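PDB 6QVF: prepilin-like protein from Thermus thermophilus, which belongs to the type IV pilins linked to natural competence and probably serves as a DNA receptor at the tip of a pilus. Local coordinates for residues B[57-60]-B[61-64]; B[79-82]-B[83-86]; B[64-67]-B[68-72]. All coordinates share one frame; numbering follows the deposited sequence.

Contact 1: residues B[57-60]-B[61-64]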
loop_
_atom_site.group_PDB
_atom_site.type_symbol
_atom_site.label_atom_id
_atom_site.label_comp_id
_atom_site.label_asym_id
_atom_site.label_seq_id
_atom_site.Cartn_x
_atom_site.Cartn_y
_atom_site.Cartn_z
ATOM N N SER B 57 -15.088 -21.260 -7.772
ATOM C CA SER B 57 -14.265 -20.514 -8.679
ATOM C C SER B 57 -13.871 -19.221 -7.986
ATOM O O SER B 57 -14.741 -18.471 -7.500
ATOM C CB SER B 57 -15.005 -20.234 -9.954
ATOM O OG SER B 57 -14.222 -19.499 -10.902
ATOM N N PHE B 58 -12.557 -18.954 -7.961
ATOM C CA PHE B 58 -12.048 -17.735 -7.323
ATOM C C PHE B 58 -11.617 -16.710 -8.372
ATOM O O PHE B 58 -10.754 -16.988 -9.182
ATOM C CB PHE B 58 -10.844 -18.047 -6.432
ATOM C CG PHE B 58 -11.137 -18.998 -5.306
ATOM C CD1 PHE B 58 -11.771 -18.548 -4.177
ATOM C CD2 PHE B 58 -10.819 -20.344 -5.379
ATOM C CE1 PHE B 58 -12.046 -19.395 -3.127
ATOM C CE2 PHE B 58 -11.121 -21.197 -4.327
ATOM C CZ PHE B 58 -11.740 -20.716 -3.210
ATOM N N TYR B 59 -12.206 -15.525 -8.300
ATOM C CA TYR B 59 -11.810 -14.449 -9.193
ATOM C C TYR B 59 -10.341 -14.062 -8.958
ATOM O O TYR B 59 -9.745 -13.422 -9.821
ATOM C CB TYR B 59 -12.733 -13.240 -9.048
ATOM C CG TYR B 59 -14.040 -13.367 -9.784
ATOM C CD1 TYR B 59 -14.979 -14.312 -9.404
ATOM C CD2 TYR B 59 -14.291 -12.644 -10.929
ATOM C CE1 TYR B 59 -16.185 -14.447 -10.081
ATOM C CE2 TYR B 59 -15.502 -12.746 -11.602
ATOM C CZ TYR B 59 -16.439 -13.684 -11.203
ATOM O OH TYR B 59 -17.620 -13.836 -11.885
ATOM N N PHE B 60 -9.814 -14.370 -7.776
ATOM C CA PHE B 60 -8.398 -14.121 -7.490
ATOM C C PHE B 60 -7.545 -14.617 -8.666
ATOM O O PHE B 60 -6.591 -13.956 -9.110
ATOM C CB PHE B 60 -7.994 -14.776 -6.175
ATOM C CG PHE B 60 -6.550 -14.568 -5.834
ATOM C CD1 PHE B 60 -5.561 -15.362 -6.404
ATOM C CD2 PHE B 60 -6.192 -13.526 -5.001
ATOM C CE1 PHE B 60 -4.221 -15.114 -6.127
ATOM C CE2 PHE B 60 -4.848 -13.327 -4.686
ATOM C CZ PHE B 60 -3.883 -14.106 -5.256
ATOM N N VAL B 61 -7.857 -15.822 -9.140
ATOM C CA VAL B 61 -7.076 -16.433 -10.232
ATOM C C VAL B 61 -7.157 -15.586 -11.497
ATOM O O VAL B 61 -6.140 -15.341 -12.162
ATOM C CB VAL B 61 -7.556 -17.871 -10.496
ATOM C CG1 VAL B 61 -6.814 -18.533 -11.650
ATOM C CG2 VAL B 61 -7.466 -18.717 -9.243
ATOM N N ASP B 62 -8.367 -15.158 -11.859
ATOM C CA ASP B 62 -8.578 -14.362 -13.037
ATOM C C ASP B 62 -7.788 -13.056 -12.952
ATOM O O ASP B 62 -7.077 -12.695 -13.890
ATOM C CB ASP B 62 -10.058 -14.098 -13.282
ATOM C CG ASP B 62 -10.795 -15.419 -13.390
ATOM O OD1 ASP B 62 -10.701 -16.040 -14.460
ATOM O OD2 ASP B 62 -11.374 -15.851 -12.363
ATOM N N TYR B 63 -7.883 -12.372 -11.823
ATOM C CA TYR B 63 -7.176 -11.083 -11.722
ATOM C C TYR B 63 -5.659 -11.309 -11.691
ATOM O O TYR B 63 -4.906 -10.531 -12.319
ATOM C CB TYR B 63 -7.631 -10.296 -10.493
ATOM C CG TYR B 63 -8.967 -9.623 -10.708
ATOM C CD1 TYR B 63 -9.066 -8.497 -11.501
ATOM C CD2 TYR B 63 -10.123 -10.088 -10.092
ATOM C CE1 TYR B 63 -10.282 -7.895 -11.749
ATOM C CE2 TYR B 63 -11.339 -9.479 -10.310
ATOM C CZ TYR B 63 -11.422 -8.375 -11.129
ATOM O OH TYR B 63 -12.634 -7.783 -11.324
ATOM N N TYR B 64 -5.194 -12.301 -10.925
ATOM C CA TYR B 64 -3.764 -12.573 -10.780
ATOM C C TYR B 64 -3.119 -12.832 -12.147
ATOM O O TYR B 64 -2.081 -12.241 -12.444
ATOM C CB TYR B 64 -3.500 -13.745 -9.835
ATOM C CG TYR B 64 -2.029 -14.029 -9.661
ATOM C CD1 TYR B 64 -1.232 -13.258 -8.839
ATOM C CD2 TYR B 64 -1.398 -15.017 -10.406
ATOM C CE1 TYR B 64 0.136 -13.460 -8.734
ATOM C CE2 TYR B 64 -0.031 -15.218 -10.305
ATOM C CZ TYR B 64 0.743 -14.443 -9.476
ATOM O OH TYR B 64 2.108 -14.603 -9.441
#

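Contact 2: residues B[79-82]-B[83-86]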
loop_
_atom_site.group_PDB
_atom_site.type_symbol
_atom_site.label_atom_id
_atom_site.label_comp_id
_atom_site.label_asym_id
_atom_site.label_seq_id
_atom_site.Cartn_x
_atom_site.Cartn_y
_atom_site.Cartn_z
ATOM N N GLY B 79 -6.381 -25.330 -16.357
ATOM C CA GLY B 79 -5.922 -26.109 -17.509
ATOM C C GLY B 79 -4.696 -25.517 -18.194
ATOM O O GLY B 79 -4.380 -25.857 -19.342
ATOM N N GLY B 80 -3.995 -24.624 -17.502
ATOM C CA GLY B 80 -2.750 -24.015 -18.041
ATOM C C GLY B 80 -3.006 -23.094 -19.212
ATOM O O GLY B 80 -2.046 -22.784 -19.928
ATOM N N SER B 81 -4.248 -22.601 -19.374
ATOM C CA SER B 81 -4.624 -21.867 -20.578
ATOM C C SER B 81 -5.229 -20.499 -20.269
ATOM O O SER B 81 -6.134 -20.374 -19.430
ATOM C CB SER B 81 -5.596 -22.659 -21.405
ATOM O OG SER B 81 -6.062 -21.884 -22.489
ATOM N N VAL B 82 -4.764 -19.475 -21.002
ATOM C CA VAL B 82 -5.360 -18.130 -20.892
ATOM C C VAL B 82 -6.827 -18.149 -21.342
ATOM O O VAL B 82 -7.574 -17.212 -21.005
ATOM C CB VAL B 82 -4.572 -17.030 -21.634
ATOM C CG1 VAL B 82 -3.171 -16.912 -21.094
ATOM C CG2 VAL B 82 -4.565 -17.222 -23.135
ATOM N N ALA B 83 -7.227 -19.154 -22.133
ATOM C CA ALA B 83 -8.617 -19.251 -22.592
ATOM C C ALA B 83 -9.567 -19.548 -21.421
ATOM O O ALA B 83 -10.754 -19.355 -21.519
ATOM C CB ALA B 83 -8.749 -20.296 -23.669
ATOM N N ASN B 84 -9.023 -20.017 -20.304
ATOM C CA ASN B 84 -9.817 -20.385 -19.129
ATOM C C ASN B 84 -9.677 -19.326 -18.032
ATOM O O ASN B 84 -9.944 -19.588 -16.870
ATOM C CB ASN B 84 -9.408 -21.759 -18.602
ATOM C CG ASN B 84 -9.678 -22.856 -19.614
ATOM O OD1 ASN B 84 -10.606 -22.727 -20.417
ATOM N ND2 ASN B 84 -8.852 -23.899 -19.607
ATOM N N LEU B 85 -9.273 -18.117 -18.421
ATOM C CA LEU B 85 -9.376 -16.907 -17.585
ATOM C C LEU B 85 -10.570 -16.063 -18.063
ATOM O O LEU B 85 -10.844 -15.908 -19.275
ATOM C CB LEU B 85 -8.069 -16.121 -17.658
ATOM C CG LEU B 85 -6.787 -16.846 -17.301
ATOM C CD1 LEU B 85 -5.621 -15.965 -17.679
ATOM C CD2 LEU B 85 -6.741 -17.208 -15.825
ATOM N N ARG B 86 -11.311 -15.516 -17.101
ATOM C CA ARG B 86 -12.529 -14.823 -17.406
ATOM C C ARG B 86 -12.252 -13.610 -18.291
ATOM O O ARG B 86 -11.352 -12.823 -18.026
ATOM C CB ARG B 86 -13.203 -14.354 -16.118
ATOM C CG ARG B 86 -13.979 -15.442 -15.412
ATOM C CD ARG B 86 -14.587 -14.935 -14.132
ATOM N NE ARG B 86 -15.470 -15.974 -13.578
ATOM C CZ ARG B 86 -15.143 -16.877 -12.657
ATOM N NH1 ARG B 86 -13.915 -16.931 -12.147
ATOM N NH2 ARG B 86 -16.063 -17.739 -12.255
#

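Contact 3: residues B[64-67]-B[68-72]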
loop_
_atom_site.group_PDB
_atom_site.type_symbol
_atom_site.label_atom_id
_atom_site.label_comp_id
_atom_site.label_asym_id
_atom_site.label_seq_id
_atom_site.Cartn_x
_atom_site.Cartn_y
_atom_site.Cartn_z
ATOM N N TYR B 64 -5.194 -12.301 -10.925
ATOM C CA TYR B 64 -3.764 -12.573 -10.780
ATOM C C TYR B 64 -3.119 -12.832 -12.147
ATOM O O TYR B 64 -2.081 -12.241 -12.444
ATOM C CB TYR B 64 -3.500 -13.745 -9.835
ATOM C CG TYR B 64 -2.029 -14.029 -9.661
ATOM C CD1 TYR B 64 -1.232 -13.258 -8.839
ATOM C CD2 TYR B 64 -1.398 -15.017 -10.406
ATOM C CE1 TYR B 64 0.136 -13.460 -8.734
ATOM C CE2 TYR B 64 -0.031 -15.218 -10.305
ATOM C CZ TYR B 64 0.743 -14.443 -9.476
ATOM O OH TYR B 64 2.108 -14.603 -9.441
ATOM N N PHE B 65 -3.724 -13.693 -12.968
ATOM C CA PHE B 65 -3.139 -14.059 -14.235
ATOM C C PHE B 65 -3.509 -13.099 -15.381
ATOM O O PHE B 65 -2.844 -13.151 -16.449
ATOM C CB PHE B 65 -3.493 -15.505 -14.594
ATOM C CG PHE B 65 -2.750 -16.495 -13.738
ATOM C CD1 PHE B 65 -1.394 -16.714 -13.918
ATOM C CD2 PHE B 65 -3.412 -17.227 -12.767
ATOM C CE1 PHE B 65 -0.711 -17.634 -13.140
ATOM C CE2 PHE B 65 -2.719 -18.130 -11.992
ATOM C CZ PHE B 65 -1.381 -18.342 -12.171
ATOM N N SER B 66 -4.513 -12.231 -15.216
ATOM C CA SER B 66 -4.935 -11.362 -16.313
ATOM C C SER B 66 -4.334 -9.967 -16.230
ATOM O O SER B 66 -4.358 -9.279 -17.212
ATOM C CB SER B 66 -6.428 -11.224 -16.383
ATOM O OG SER B 66 -7.049 -12.504 -16.522
ATOM N N CYS B 67 -3.844 -9.562 -15.055
ATOM C CA CYS B 67 -3.578 -8.157 -14.793
ATOM C C CYS B 67 -2.131 -7.967 -14.377
ATOM O O CYS B 67 -1.680 -8.631 -13.450
ATOM C CB CYS B 67 -4.479 -7.657 -13.687
ATOM S SG CYS B 67 -6.230 -7.665 -14.116
ATOM N N PRO B 68 -1.373 -7.003 -14.986
ATOM C CA PRO B 68 -1.859 -6.075 -16.005
ATOM C C PRO B 68 -1.919 -6.622 -17.430
ATOM O O PRO B 68 -2.530 -6.015 -18.279
ATOM C CB PRO B 68 -0.829 -4.950 -15.971
ATOM C CG PRO B 68 0.444 -5.649 -15.559
ATOM C CD PRO B 68 0.031 -6.752 -14.609
ATOM N N THR B 69 -1.329 -7.782 -17.628
ATOM C CA THR B 69 -1.306 -8.489 -18.903
ATOM C C THR B 69 -1.590 -9.961 -18.636
ATOM O O THR B 69 -1.333 -10.411 -17.546
ATOM C CB THR B 69 0.045 -8.389 -19.616
ATOM O OG1 THR B 69 1.084 -8.949 -18.804
ATOM C CG2 THR B 69 0.425 -6.969 -19.960
ATOM N N ARG B 70 -2.145 -10.654 -19.629
ATOM C CA ARG B 70 -2.552 -12.047 -19.490
ATOM C C ARG B 70 -1.331 -12.958 -19.655
ATOM O O ARG B 70 -0.548 -12.854 -20.649
ATOM C CB ARG B 70 -3.618 -12.395 -20.531
ATOM C CG ARG B 70 -4.929 -11.658 -20.348
ATOM C CD ARG B 70 -5.926 -12.009 -21.434
ATOM N NE ARG B 70 -6.106 -13.431 -21.630
ATOM C CZ ARG B 70 -6.710 -13.960 -22.691
ATOM N NH1 ARG B 70 -7.272 -13.169 -23.570
ATOM N NH2 ARG B 70 -6.747 -15.259 -22.882
ATOM N N VAL B 71 -1.164 -13.835 -18.671
ATOM C CA VAL B 71 -0.106 -14.842 -18.580
ATOM C C VAL B 71 -0.803 -16.186 -18.363
ATOM O O VAL B 71 -1.754 -16.279 -17.578
ATOM C CB VAL B 71 0.780 -14.492 -17.360
ATOM C CG1 VAL B 71 1.562 -15.670 -16.842
ATOM C CG2 VAL B 71 1.656 -13.298 -17.662
ATOM N N ALA B 72 -0.363 -17.228 -19.066
ATOM C CA ALA B 72 -0.897 -18.570 -18.864
ATOM C C ALA B 72 -0.537 -19.097 -17.479
ATOM O O ALA B 72 0.612 -19.064 -17.061
ATOM C CB ALA B 72 -0.407 -19.506 -19.937
#

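Contact 1: residues B[57-60]-B[61-64]
Phe-58, Tyr-59 and Phe-60 meet Val-61 to Tyr-64 where strand 55-58 runs straight into helix 59-66, so the contact is the first turns of that buried helix. Backbone bonds set its frame. Phe-58 O accepts Val-61 N at 3.1 Å through a bent N-H (143°), with the donor above the carbonyl plane. One residue on, the spacing becomes that of an alpha helix: Tyr-59 O takes Tyr-63 N at 2.9 Å, and Phe-60 O takes Tyr-64 N at 2.8 Å. The side chains pair at the same spacing. Phe-60 and Tyr-64 lie alongside each other and point the same way, Phe-60 CE1 4.0 Å from Tyr-64 CB; both carry CG anti to the backbone N (chi1 179° and -179°), which lays the two rings toward strand 117-125, where both touch Val-118. Tyr-63 turns the other way, with CE2 at the edge of the Tyr-59 ring, near its plane, 4.2 Å from Tyr-59 CB. Its CD2 also passes 3.4 Å from Tyr-59 O. Val-61 CG2 is beside Phe-58 CB, a looser touch. Asp-62 folds back toward the strand, putting OD2 3.4 Å from Phe-58 O. The two acceptors are not bonded, and the arginines at the carboxylate probably ease their closeness: OD1 forms a salt bridge with Arg-78, OD2 with Arg-86, which also lies against the Tyr-59 ring as a cation-pi partner. The Tyr-59 hydroxyl bonds to Glu-33, and that of Tyr-64 to Arg-162 N. The chemistry is therefore split: Phe-60 and Tyr-64 face strand 117-125, while Asp-62 and the Tyr-59 ring share Arg-86, and the two arginines probably keep the buried Asp-62 ionised.

Contact 2: residues B[79-82]-B[83-86]
Ser-81 CB stands over one face of the Asn-84 carboxamide, 3.9 Å from Asn-84 ND2, while Gly-79 CA lies near the plane of the amide, off its nitrogen end, 4.2 Å from Asn-84 ND2. Two successive backbone bonds wind a short 3-10 turn through Val-82 and Ala-83. Asn-84 N donates a hydrogen bond to Ser-81 O at 3.0 Å from well above the carbonyl plane, 57° out of it, and Leu-85 N bonds to Val-82 O at 3.2 Å from steeper still. At the entry to the turn Ser-81 OG accepts Ala-83 N at 3.0 Å, an ST turn; with OG swung beside the carbonyl carbon (chi1 174°), the hydroxyl faces that N-H and also touches Ala-83 CB. An alanine at Ser-81 would leave the Ala-83 N-H without this acceptor and is likely to let the start of the turn shift. Leu-85 CD1 packs 4.2 Å from Val-82 CB. The turn sits at the surface in the loop between helix 59-66 and strand 92-97, Leu-85 resting on Phe-65 and Ser-66 of the helix and Val-82 on Ala-72.

Contact 3: residues B[64-67]-B[68-72]
Phe-65 and Val-71 carry the hydrogen bonding here: Val-71 N donates to Phe-65 O at 2.9 Å, nearly straight at 161° and pointing almost down the length of the carbonyl. The same oxygen receives a CA-H...O contact from Arg-70 CA at 3.2 Å, so two neighbouring residues of the returning chain grip one carbonyl near the end of helix 59-66. Ser-66 OG, turned back into the helix, bonds to Asp-62 O. Other oxygens come close without bonding. Thr-69 O lies 3.2 Å from Ser-66 O, and it is also near Phe-65 O; Arg-162 NH2, hydrogen-bonded to Thr-69 O, is likely to offset part of this crowding of acceptors.

Van der Waals contacts flank the bond. Phe-65 CD1 lies 4.3 Å from Val-71 CG1, and Phe-65 CB comes within 3.5 Å of Val-71 O, placing the start of the side chain against the returning backbone. Over one face of the Phe-65 ring stands Tyr-64 CD2, 3.6 Å above its centre, while Phe-65 CD2 sits at the edge of the Tyr-64 ring, in its plane. Pro-73 and Gln-77 also touch Phe-65. On the other flank Arg-70 CG packs on Ser-66 CB at 4.3 Å; a bend at chi3 (51°) then turns the guanidinium group aside, and its NH2 makes a weak hydrogen bond with Val-82 O.

Covalent geometry supplies the rest. The peptide bond between Cys-67 and Pro-68 is cis, bringing their CA atoms to 3.0 Å, and Cys-67 SG is joined in a disulfide to Cys-91. With Cys-67 leaving helical angles and a cis proline after it, residues 66-69 form a type VI turn, which reverses the chain at the helix end and sends 68-72 back past its last turn.

Helix 59-66 is common to contacts 1 and 3, which share Tyr-64: contact 1 is its buried beginning, contact 3 its partly buried end. Contact 2 lies at the surface, farther along the loop that follows. The chemistry changes accordingly, from aromatic packing beside a doubly paired carboxylate, through a cis-proline turn and a disulfide, to an ST turn with the backbone bonds of a 3-10 turn. Contact 2 touches both others. The salt bridge of Arg-86 NH1 to Asp-62 OD2, at 2.8 Å, ties it to the helix start, while Val-82 CG1 against Ala-72 N, at 3.5 Å, joins it to the chain leaving the helix end.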